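Local coordinates for hypothetical protein (Staphylococcus aureus subsp. aureus, PDB 1QYI) that is of unknown function but probably belongs to the haloacid dehalogenase-like hydrolases, a superfamily rich in phosphatases, and carries a large helical insert, at residues E15-D20 against N50-I55; Y181-L186 against T202-Y207; G206-E211 against Y242-V247. All blocks are in the same frame, centred on the assembly; numbering follows the deposited sequence.

In the fold
Interactions 1 and 2 lie within the helical insert; interaction 3 joins its returning loop to helix 242-252 beside the sheet. Interactions 1 and 2 are buried; interaction 3 lies at the surface. Interaction 1 sets helix 16-31 across helix 49-60, with the R17-D20 salt bridge facing an isoleucine. Interaction 2 presses the loop 202-207 onto helix 172-195 through a cation-pi contact and one weak backbone hydrogen bond. Interaction 3 continues along that loop, sharing G206 and Y207 with interaction 2, and meets helix 242-252 by van der Waals packing, without a hydrogen bond. The loop also ties them together: Y207 packs on I52 of interaction 1, and R17 donates a probable hydrogen bond to Q210 O.

Interaction 1 (E15-D20 against N50-I55); sequences EERCFD and NDIQDI
I52 meets both members of an ion pair formed on the facing helix, R17 and D20. Van der Waals contact uses both of its methyls. I52 CG2 lies over one face of the carboxylate, 3.5 Å from D20 OD2 and 3.8 Å from D20 CB. I52 CD1 sits 3.8 Å from R17 NH2 and approaches the guanidinium obliquely. With CG1 beside the backbone N (chi1 -58°), the isoleucine divides its branches between acid and base, crossing each at about a right angle. Y207 also packs on this buried isoleucine.

The charged interaction runs within the first helix. Bends at chi2 and chi3 of R17 fold its chain back toward D20, one turn further on, where two nitrogens grip a single oxygen: R17 NH2 reaches D20 OD2 at 2.9 Å, nearly in line with the C-O bond, and R17 NE reaches D20 OD2 at 3.1 Å from the anti side but well out of the carboxylate plane, in a bent bond.

This is a steep helix-helix crossing, with the short segments' axes 71° apart and 10.6 Å distant at closest approach; helix 16-31 follows strand 3-6 and opens the helical insert, probably a cap as in haloacid dehalogenase-like proteins. No hydrogen bond joins the two segments. Instead R56 makes salt bridges to E16 and to D20 OD1, leaving a basic partner at each D20 oxygen, which would probably favour its ionised form. R17 NH1 is taken up by the backbone carbonyl of Q210, and the exposed side chain of Q53 lies beside the D20 carboxylate.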
loop_
_atom_site.group_PDB
_atom_site.type_symbol
_atom_site.label_atom_id
_atom_site.label_comp_id
_atom_site.label_asym_id
_atom_site.label_seq_id
_atom_site.Cartn_x
_atom_site.Cartn_y
_atom_site.Cartn_z
ATOM N N GLU A 15 -4.823 2.712 5.274
ATOM C CA GLU A 15 -4.280 1.694 4.375
ATOM C C GLU A 15 -4.890 0.313 4.578
ATOM O O GLU A 15 -4.524 -0.632 3.882
ATOM C CB GLU A 15 -2.768 1.588 4.562
ATOM C CG GLU A 15 -1.977 2.790 4.089
ATOM C CD GLU A 15 -0.501 2.667 4.424
ATOM O OE1 GLU A 15 -0.175 2.541 5.625
ATOM O OE2 GLU A 15 0.334 2.701 3.492
ATOM N N GLU A 16 -5.814 0.209 5.533
ATOM C CA GLU A 16 -6.474 -1.054 5.870
ATOM C C GLU A 16 -6.947 -1.881 4.680
ATOM O O GLU A 16 -6.690 -3.086 4.610
ATOM C CB GLU A 16 -7.673 -0.787 6.787
ATOM C CG GLU A 16 -7.293 -0.348 8.196
ATOM C CD GLU A 16 -6.465 -1.395 8.923
ATOM O OE1 GLU A 16 -6.919 -2.556 9.040
ATOM O OE2 GLU A 16 -5.361 -1.054 9.386
ATOM N N ARG A 17 -7.651 -1.234 3.754
ATOM C CA ARG A 17 -8.178 -1.907 2.577
ATOM C C ARG A 17 -7.066 -2.640 1.829
ATOM O O ARG A 17 -7.307 -3.683 1.227
ATOM C CB ARG A 17 -8.848 -0.893 1.649
ATOM C CG ARG A 17 -10.099 -1.406 0.953
ATOM C CD ARG A 17 -11.356 -1.194 1.796
ATOM N NE ARG A 17 -11.840 -2.423 2.423
ATOM C CZ ARG A 17 -13.115 -2.644 2.756
ATOM N NH1 ARG A 17 -14.041 -1.727 2.523
ATOM N NH2 ARG A 17 -13.472 -3.790 3.318
ATOM N N CYS A 18 -5.852 -2.089 1.861
ATOM C CA CYS A 18 -4.731 -2.730 1.188
ATOM C C CYS A 18 -4.534 -4.109 1.801
ATOM O O CYS A 18 -4.452 -5.112 1.083
ATOM C CB CYS A 18 -3.448 -1.903 1.339
ATOM S SG CYS A 18 -3.358 -0.427 0.271
ATOM N N PHE A 19 -4.475 -4.161 3.129
ATOM C CA PHE A 19 -4.295 -5.425 3.838
ATOM C C PHE A 19 -5.486 -6.356 3.553
ATOM O O PHE A 19 -5.333 -7.583 3.510
ATOM C CB PHE A 19 -4.152 -5.163 5.341
ATOM C CG PHE A 19 -3.166 -4.068 5.676
ATOM C CD1 PHE A 19 -1.901 -4.042 5.087
ATOM C CD2 PHE A 19 -3.501 -3.066 6.582
ATOM C CE1 PHE A 19 -0.989 -3.038 5.394
ATOM C CE2 PHE A 19 -2.595 -2.057 6.896
ATOM C CZ PHE A 19 -1.333 -2.041 6.301
ATOM N N ASP A 20 -6.664 -5.763 3.361
ATOM C CA ASP A 20 -7.873 -6.512 3.038
ATOM C C ASP A 20 -7.658 -7.164 1.673
ATOM O O ASP A 20 -7.685 -8.386 1.544
ATOM C CB ASP A 20 -9.084 -5.578 2.927
ATOM C CG ASP A 20 -9.763 -5.320 4.248
ATOM O OD1 ASP A 20 -9.190 -5.627 5.327
ATOM O OD2 ASP A 20 -10.891 -4.785 4.195
ATOM N N ASN A 50 -17.875 -7.837 6.298
ATOM C CA ASN A 50 -17.657 -8.840 7.332
ATOM C C ASN A 50 -16.938 -10.060 6.761
ATOM O O ASN A 50 -16.038 -10.595 7.402
ATOM C CB ASN A 50 -18.990 -9.279 7.930
ATOM C CG ASN A 50 -19.905 -8.112 8.216
ATOM O OD1 ASN A 50 -20.356 -7.422 7.294
ATOM N ND2 ASN A 50 -20.185 -7.876 9.499
ATOM N N ASP A 51 -17.351 -10.506 5.571
ATOM C CA ASP A 51 -16.710 -11.666 4.921
ATOM C C ASP A 51 -15.217 -11.371 4.794
ATOM O O ASP A 51 -14.368 -12.145 5.247
ATOM C CB ASP A 51 -17.248 -11.931 3.500
ATOM C CG ASP A 51 -18.771 -12.066 3.435
ATOM O OD1 ASP A 51 -19.386 -12.790 4.257
ATOM O OD2 ASP A 51 -19.355 -11.459 2.514
ATOM N N ILE A 52 -14.918 -10.238 4.159
ATOM C CA ILE A 52 -13.551 -9.784 3.928
ATOM C C ILE A 52 -12.783 -9.746 5.232
ATOM O O ILE A 52 -11.612 -10.109 5.281
ATOM C CB ILE A 52 -13.534 -8.360 3.320
ATOM C CG1 ILE A 52 -14.311 -8.337 2.002
ATOM C CG2 ILE A 52 -12.102 -7.909 3.090
ATOM C CD1 ILE A 52 -14.548 -6.934 1.466
ATOM N N GLN A 53 -13.447 -9.307 6.292
ATOM C CA GLN A 53 -12.795 -9.206 7.583
ATOM C C GLN A 53 -12.497 -10.591 8.118
ATOM O O GLN A 53 -11.442 -10.838 8.712
ATOM C CB GLN A 53 -13.681 -8.430 8.555
ATOM C CG GLN A 53 -13.011 -7.199 9.155
ATOM C CD GLN A 53 -12.317 -6.303 8.120
ATOM O OE1 GLN A 53 -12.938 -5.818 7.165
ATOM N NE2 GLN A 53 -11.013 -6.094 8.307
ATOM N N ASP A 54 -13.424 -11.506 7.905
ATOM C CA ASP A 54 -13.210 -12.858 8.380
ATOM C C ASP A 54 -12.040 -13.474 7.622
ATOM O O ASP A 54 -11.145 -14.083 8.204
ATOM C CB ASP A 54 -14.459 -13.699 8.154
ATOM C CG ASP A 54 -14.254 -15.134 8.566
ATOM O OD1 ASP A 54 -14.070 -15.379 9.781
ATOM O OD2 ASP A 54 -14.243 -16.005 7.670
ATOM N N ILE A 55 -12.066 -13.313 6.307
ATOM C CA ILE A 55 -11.022 -13.849 5.443
ATOM C C ILE A 55 -9.649 -13.355 5.905
ATOM O O ILE A 55 -8.737 -14.152 6.144
ATOM C CB ILE A 55 -11.322 -13.445 3.977
ATOM C CG1 ILE A 55 -12.596 -14.184 3.532
ATOM C CG2 ILE A 55 -10.127 -13.737 3.073
ATOM C CD1 ILE A 55 -13.320 -13.599 2.335
#

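Interaction 2 (Y181-L186 against T202-Y207); sequences YQEWYL and TFKTGY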
loop_
_atom_site.group_PDB
_atom_site.type_symbol
_atom_site.label_atom_id
_atom_site.label_comp_id
_atom_site.label_asym_id
_atom_site.label_seq_id
_atom_site.Cartn_x
_atom_site.Cartn_y
_atom_site.Cartn_z
ATOM N N TYR A 181 -4.201 -8.948 -7.265
ATOM C CA TYR A 181 -4.417 -7.909 -6.262
ATOM C C TYR A 181 -4.865 -6.590 -6.906
ATOM O O TYR A 181 -5.797 -5.917 -6.430
ATOM C CB TYR A 181 -3.131 -7.699 -5.458
ATOM C CG TYR A 181 -3.167 -6.514 -4.524
ATOM C CD1 TYR A 181 -2.979 -5.214 -5.008
ATOM C CD2 TYR A 181 -3.361 -6.685 -3.149
ATOM C CE1 TYR A 181 -2.975 -4.125 -4.158
ATOM C CE2 TYR A 181 -3.360 -5.599 -2.290
ATOM C CZ TYR A 181 -3.166 -4.323 -2.802
ATOM O OH TYR A 181 -3.161 -3.237 -1.965
ATOM N N GLN A 182 -4.198 -6.240 -8.004
ATOM C CA GLN A 182 -4.494 -5.008 -8.715
ATOM C C GLN A 182 -5.921 -4.984 -9.255
ATOM O O GLN A 182 -6.586 -3.944 -9.220
ATOM C CB GLN A 182 -3.465 -4.790 -9.838
ATOM C CG GLN A 182 -2.066 -4.461 -9.318
ATOM C CD GLN A 182 -1.995 -3.110 -8.615
ATOM O OE1 GLN A 182 -1.869 -2.075 -9.266
ATOM N NE2 GLN A 182 -2.097 -3.113 -7.283
ATOM N N GLU A 183 -6.406 -6.120 -9.746
ATOM C CA GLU A 183 -7.767 -6.155 -10.261
ATOM C C GLU A 183 -8.724 -6.028 -9.083
ATOM O O GLU A 183 -9.740 -5.338 -9.156
ATOM C CB GLU A 183 -8.039 -7.445 -11.036
ATOM C CG GLU A 183 -8.758 -7.159 -12.329
ATOM C CD GLU A 183 -9.181 -8.403 -13.081
ATOM O OE1 GLU A 183 -8.308 -9.239 -13.396
ATOM O OE2 GLU A 183 -10.391 -8.533 -13.364
ATOM N N TRP A 184 -8.382 -6.703 -7.993
ATOM C CA TRP A 184 -9.170 -6.644 -6.775
ATOM C C TRP A 184 -9.296 -5.180 -6.342
ATOM O O TRP A 184 -10.388 -4.690 -6.068
ATOM C CB TRP A 184 -8.465 -7.438 -5.677
ATOM C CG TRP A 184 -9.006 -8.833 -5.442
ATOM C CD1 TRP A 184 -8.286 -9.964 -5.188
ATOM C CD2 TRP A 184 -10.388 -9.199 -5.335
ATOM N NE1 TRP A 184 -9.141 -11.012 -4.916
ATOM C CE2 TRP A 184 -10.429 -10.569 -4.989
ATOM C CE3 TRP A 184 -11.592 -8.496 -5.473
ATOM C CZ2 TRP A 184 -11.624 -11.254 -4.802
ATOM C CZ3 TRP A 184 -12.781 -9.175 -5.287
ATOM C CH2 TRP A 184 -12.786 -10.547 -4.943
ATOM N N TYR A 185 -8.164 -4.483 -6.312
ATOM C CA TYR A 185 -8.131 -3.093 -5.892
ATOM C C TYR A 185 -8.675 -2.080 -6.898
ATOM O O TYR A 185 -9.671 -1.408 -6.622
ATOM C CB TYR A 185 -6.703 -2.714 -5.499
ATOM C CG TYR A 185 -6.589 -1.521 -4.567
ATOM C CD1 TYR A 185 -6.730 -0.215 -5.037
ATOM C CD2 TYR A 185 -6.323 -1.705 -3.210
ATOM C CE1 TYR A 185 -6.601 0.878 -4.174
ATOM C CE2 TYR A 185 -6.195 -0.630 -2.345
ATOM C CZ TYR A 185 -6.330 0.656 -2.830
ATOM O OH TYR A 185 -6.166 1.712 -1.969
ATOM N N LEU A 186 -8.027 -1.953 -8.052
ATOM C CA LEU A 186 -8.473 -0.985 -9.059
ATOM C C LEU A 186 -9.786 -1.373 -9.718
ATOM O O LEU A 186 -10.530 -0.511 -10.191
ATOM C CB LEU A 186 -7.410 -0.820 -10.145
ATOM C CG LEU A 186 -5.975 -0.574 -9.674
ATOM C CD1 LEU A 186 -5.034 -0.736 -10.854
ATOM C CD2 LEU A 186 -5.841 0.813 -9.044
ATOM N N THR A 202 -15.140 -9.965 -14.456
ATOM C CA THR A 202 -16.052 -8.922 -14.911
ATOM C C THR A 202 -16.964 -8.550 -13.769
ATOM O O THR A 202 -17.975 -7.882 -13.974
ATOM C CB THR A 202 -16.943 -9.354 -16.093
ATOM O OG1 THR A 202 -17.742 -10.470 -15.703
ATOM C CG2 THR A 202 -16.107 -9.712 -17.314
ATOM N N PHE A 203 -16.616 -9.000 -12.564
ATOM C CA PHE A 203 -17.417 -8.703 -11.373
ATOM C C PHE A 203 -16.658 -7.878 -10.327
ATOM O O PHE A 203 -17.243 -7.435 -9.342
ATOM C CB PHE A 203 -17.930 -10.011 -10.745
ATOM C CG PHE A 203 -16.834 -10.966 -10.363
ATOM C CD1 PHE A 203 -16.033 -10.720 -9.250
ATOM C CD2 PHE A 203 -16.552 -12.073 -11.164
ATOM C CE1 PHE A 203 -14.968 -11.553 -8.945
ATOM C CE2 PHE A 203 -15.487 -12.914 -10.869
ATOM C CZ PHE A 203 -14.689 -12.655 -9.756
ATOM N N LYS A 204 -15.360 -7.670 -10.540
ATOM C CA LYS A 204 -14.559 -6.894 -9.593
ATOM C C LYS A 204 -14.674 -5.382 -9.850
ATOM O O LYS A 204 -14.110 -4.842 -10.806
ATOM C CB LYS A 204 -13.097 -7.336 -9.642
ATOM C CG LYS A 204 -12.864 -8.747 -9.106
ATOM C CD LYS A 204 -11.380 -9.113 -9.113
ATOM C CE LYS A 204 -11.129 -10.497 -8.522
ATOM N NZ LYS A 204 -9.672 -10.768 -8.360
ATOM N N THR A 205 -15.409 -4.707 -8.969
ATOM C CA THR A 205 -15.651 -3.281 -9.082
ATOM C C THR A 205 -14.501 -2.405 -8.590
ATOM O O THR A 205 -14.357 -1.256 -9.014
ATOM C CB THR A 205 -16.922 -2.932 -8.339
ATOM O OG1 THR A 205 -16.893 -3.531 -7.042
ATOM C CG2 THR A 205 -18.130 -3.481 -9.090
ATOM N N GLY A 206 -13.678 -2.952 -7.701
ATOM C CA GLY A 206 -12.549 -2.207 -7.185
ATOM C C GLY A 206 -12.757 -1.557 -5.828
ATOM O O GLY A 206 -13.476 -0.563 -5.693
ATOM N N TYR A 207 -12.100 -2.113 -4.817
ATOM C CA TYR A 207 -12.199 -1.593 -3.468
ATOM C C TYR A 207 -11.553 -0.224 -3.340
ATOM O O TYR A 207 -11.392 0.295 -2.235
ATOM C CB TYR A 207 -11.570 -2.585 -2.489
ATOM C CG TYR A 207 -12.403 -3.834 -2.342
ATOM C CD1 TYR A 207 -13.544 -3.839 -1.535
ATOM C CD2 TYR A 207 -12.106 -4.981 -3.069
ATOM C CE1 TYR A 207 -14.371 -4.955 -1.461
ATOM C CE2 TYR A 207 -12.932 -6.101 -3.000
ATOM C CZ TYR A 207 -14.062 -6.074 -2.193
ATOM O OH TYR A 207 -14.889 -7.169 -2.134
HETATM O O HOH W 1 -8.233 -11.230 -10.693
HETATM O O HOH W 2 -12.687 -5.201 -6.728
#
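Helix 172-195 of the insert and the loop that folds back on it meet where K204 lies over W184 in a cation-pi contact. K204 NZ lies 3.3 Å from the centroid of the five-membered ring and only 3° off its normal, while K204 CE rests 3.5 Å from the centroid of the W184 six-membered ring. The lysine thus spans both halves of the indole from one face. Its chain is extended beyond CG, and chi1 of -68° sets CG beside the backbone N, which carries the methylenes past E183 and across the ring, roughly at right angles to the tryptophan side chain.

The ammonium has further partners. It forms a salt bridge with E28 of helix 16-31, and a water lies 2.8 Å from K204 NZ. The same water is only weakly bonded to E183 OE1; that carboxylate is engaged by the backbone N-H groups of R200 and T201 and by the S188 hydroxyl. Helix and returning loop form a compact corner of the cap-like insert, with the backbone of K204 also hydrogen-bonded to S188.

Further along, the backbones come together. L186 and G206 have their CA atoms 4.6 Å apart, and G206 CA approaches W184 O at 3.5 Å in a CA-H...O contact. Y207 N donates to W184 O at 3.3 Å, a weak bond though nearly straight. The Y207 side chain runs alongside that of W184, with Y207 CE2 3.7 Å from W184 CE3 and the ring planes turned 48° apart, neither stacked nor edge-to-face.

Interaction 3 (G206-E211 against Y242-V247); sequences GYIYQE and YTETVV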
loop_
_atom_site.group_PDB
_atom_site.type_symbol
_atom_site.label_atom_id
_atom_site.label_comp_id
_atom_site.label_asym_id
_atom_site.label_seq_id
_atom_site.Cartn_x
_atom_site.Cartn_y
_atom_site.Cartn_z
ATOM N N GLY A 206 -13.678 -2.952 -7.701
ATOM C CA GLY A 206 -12.549 -2.207 -7.185
ATOM C C GLY A 206 -12.757 -1.557 -5.828
ATOM O O GLY A 206 -13.476 -0.563 -5.693
ATOM N N TYR A 207 -12.100 -2.113 -4.817
ATOM C CA TYR A 207 -12.199 -1.593 -3.468
ATOM C C TYR A 207 -11.553 -0.224 -3.340
ATOM O O TYR A 207 -11.392 0.295 -2.235
ATOM C CB TYR A 207 -11.570 -2.585 -2.489
ATOM C CG TYR A 207 -12.403 -3.834 -2.342
ATOM C CD1 TYR A 207 -13.544 -3.839 -1.535
ATOM C CD2 TYR A 207 -12.106 -4.981 -3.069
ATOM C CE1 TYR A 207 -14.371 -4.955 -1.461
ATOM C CE2 TYR A 207 -12.932 -6.101 -3.000
ATOM C CZ TYR A 207 -14.062 -6.074 -2.193
ATOM O OH TYR A 207 -14.889 -7.169 -2.134
ATOM N N ILE A 208 -11.162 0.356 -4.469
ATOM C CA ILE A 208 -10.565 1.682 -4.444
ATOM C C ILE A 208 -11.728 2.629 -4.204
ATOM O O ILE A 208 -11.560 3.724 -3.673
ATOM C CB ILE A 208 -9.866 2.030 -5.793
ATOM C CG1 ILE A 208 -9.105 3.341 -5.654
ATOM C CG2 ILE A 208 -10.900 2.174 -6.921
ATOM C CD1 ILE A 208 -8.243 3.651 -6.855
ATOM N N TYR A 209 -12.917 2.178 -4.590
ATOM C CA TYR A 209 -14.134 2.954 -4.409
ATOM C C TYR A 209 -14.747 2.752 -3.021
ATOM O O TYR A 209 -15.677 3.455 -2.651
ATOM C CB TYR A 209 -15.147 2.572 -5.482
ATOM C CG TYR A 209 -14.698 2.891 -6.874
ATOM C CD1 TYR A 209 -14.743 4.193 -7.365
ATOM C CD2 TYR A 209 -14.277 1.874 -7.731
ATOM C CE1 TYR A 209 -14.394 4.469 -8.688
ATOM C CE2 TYR A 209 -13.921 2.140 -9.047
ATOM C CZ TYR A 209 -13.986 3.438 -9.524
ATOM O OH TYR A 209 -13.665 3.694 -10.847
ATOM N N GLN A 210 -14.234 1.795 -2.257
ATOM C CA GLN A 210 -14.767 1.552 -0.921
ATOM C C GLN A 210 -13.638 1.697 0.075
ATOM O O GLN A 210 -13.475 0.877 0.981
ATOM C CB GLN A 210 -15.360 0.147 -0.811
ATOM C CG GLN A 210 -16.137 -0.273 -2.041
ATOM C CD GLN A 210 -16.945 -1.523 -1.819
ATOM O OE1 GLN A 210 -17.443 -2.120 -2.768
ATOM N NE2 GLN A 210 -17.098 -1.919 -0.560
ATOM N N GLU A 211 -12.853 2.752 -0.108
ATOM C CA GLU A 211 -11.711 3.036 0.744
ATOM C C GLU A 211 -12.183 3.390 2.164
ATOM O O GLU A 211 -13.234 4.008 2.360
ATOM C CB GLU A 211 -10.905 4.184 0.118
ATOM C CG GLU A 211 -9.427 4.235 0.495
ATOM C CD GLU A 211 -8.551 3.255 -0.298
ATOM O OE1 GLU A 211 -8.567 3.286 -1.544
ATOM O OE2 GLU A 211 -7.828 2.457 0.327
ATOM N N TYR A 242 -0.985 7.952 -9.011
ATOM C CA TYR A 242 -2.039 8.828 -9.518
ATOM C C TYR A 242 -3.470 8.367 -9.330
ATOM O O TYR A 242 -4.282 9.074 -8.747
ATOM C CB TYR A 242 -1.837 9.107 -11.007
ATOM C CG TYR A 242 -2.913 10.005 -11.576
ATOM C CD1 TYR A 242 -3.012 11.346 -11.171
ATOM C CD2 TYR A 242 -3.829 9.527 -12.513
ATOM C CE1 TYR A 242 -3.993 12.189 -11.689
ATOM C CE2 TYR A 242 -4.816 10.358 -13.039
ATOM C CZ TYR A 242 -4.891 11.690 -12.625
ATOM O OH TYR A 242 -5.854 12.521 -13.160
ATOM N N THR A 243 -3.783 7.189 -9.851
ATOM C CA THR A 243 -5.134 6.674 -9.773
ATOM C C THR A 243 -5.616 6.391 -8.353
ATOM O O THR A 243 -6.766 6.676 -8.012
ATOM C CB THR A 243 -5.261 5.389 -10.581
ATOM O OG1 THR A 243 -4.584 4.326 -9.888
ATOM C CG2 THR A 243 -4.624 5.583 -11.955
ATOM N N GLU A 244 -4.743 5.812 -7.537
ATOM C CA GLU A 244 -5.086 5.489 -6.161
ATOM C C GLU A 244 -5.346 6.730 -5.315
ATOM O O GLU A 244 -5.824 6.634 -4.183
ATOM C CB GLU A 244 -3.979 4.629 -5.541
ATOM C CG GLU A 244 -4.230 3.128 -5.720
ATOM C CD GLU A 244 -2.955 2.307 -5.851
ATOM O OE1 GLU A 244 -2.043 2.484 -5.013
ATOM O OE2 GLU A 244 -2.874 1.471 -6.783
ATOM N N THR A 245 -5.034 7.894 -5.882
ATOM C CA THR A 245 -5.239 9.180 -5.222
ATOM C C THR A 245 -6.477 9.876 -5.802
ATOM O O THR A 245 -7.422 10.208 -5.080
ATOM C CB THR A 245 -4.025 10.111 -5.429
ATOM O OG1 THR A 245 -2.821 9.366 -5.214
ATOM C CG2 THR A 245 -4.073 11.279 -4.464
ATOM N N VAL A 246 -6.465 10.098 -7.111
ATOM C CA VAL A 246 -7.580 10.764 -7.779
ATOM C C VAL A 246 -8.927 10.033 -7.633
ATOM O O VAL A 246 -9.873 10.601 -7.093
ATOM C CB VAL A 246 -7.269 10.996 -9.279
ATOM C CG1 VAL A 246 -8.542 11.333 -10.043
ATOM C CG2 VAL A 246 -6.279 12.142 -9.411
ATOM N N VAL A 247 -9.007 8.788 -8.102
ATOM C CA VAL A 247 -10.240 8.016 -8.039
ATOM C C VAL A 247 -10.913 8.047 -6.674
ATOM O O VAL A 247 -12.098 8.367 -6.570
ATOM C CB VAL A 247 -9.994 6.553 -8.451
ATOM C CG1 VAL A 247 -11.288 5.760 -8.408
ATOM C CG2 VAL A 247 -9.396 6.511 -9.849
#
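I208 drives its terminal methyl against the N-terminal part of helix 242-252, and this is the tightly packed half of the contact. I208 CD1 lies 3.6 Å from T243 O, 3.7 Å from E244 CA and 3.7 Å from V247 CB, so one methyl touches main chain and side chain over a single helical turn. The reach comes from a fully extended chain: CG1 is anti to the backbone N (chi1 -173°) and CD1 continues in the same direction (chi2 172°). T243 O is already the acceptor for V247 N within the helix, and its contact with the methyl is van der Waals packing. V247 meets the isoleucine crosswise and turns its CG1 to the neighbouring tyrosine.

The solvent side is looser and belongs to Y209. V247 CG1 comes obliquely to its ring, 3.4 Å from Y209 CE1, while I208 CG2 lies beneath one ring face, displaced toward the rim. The tyrosine itself is largely exposed and gives up much less area to the helix than I208 does. Toward the other margin, E244 offers little more than its aliphatic part, with E244 CG 4.2 Å from I208 CD1. No hydrogen bond crosses between the segments.

A type I turn from G206 to Y209, closed by Y209 N to G206 O at 3.0 Å, presents the two side chains together. Helix 242-252 comes next after strand 233-237 of the parallel, Rossmann-like sheet, and T245 faces inward to the loops bearing T238 and T265. Helix 172-195 of the insert completes the surroundings: its Y185 packs on both I208 and E244, L190 meets Y209, and V194 meets T243.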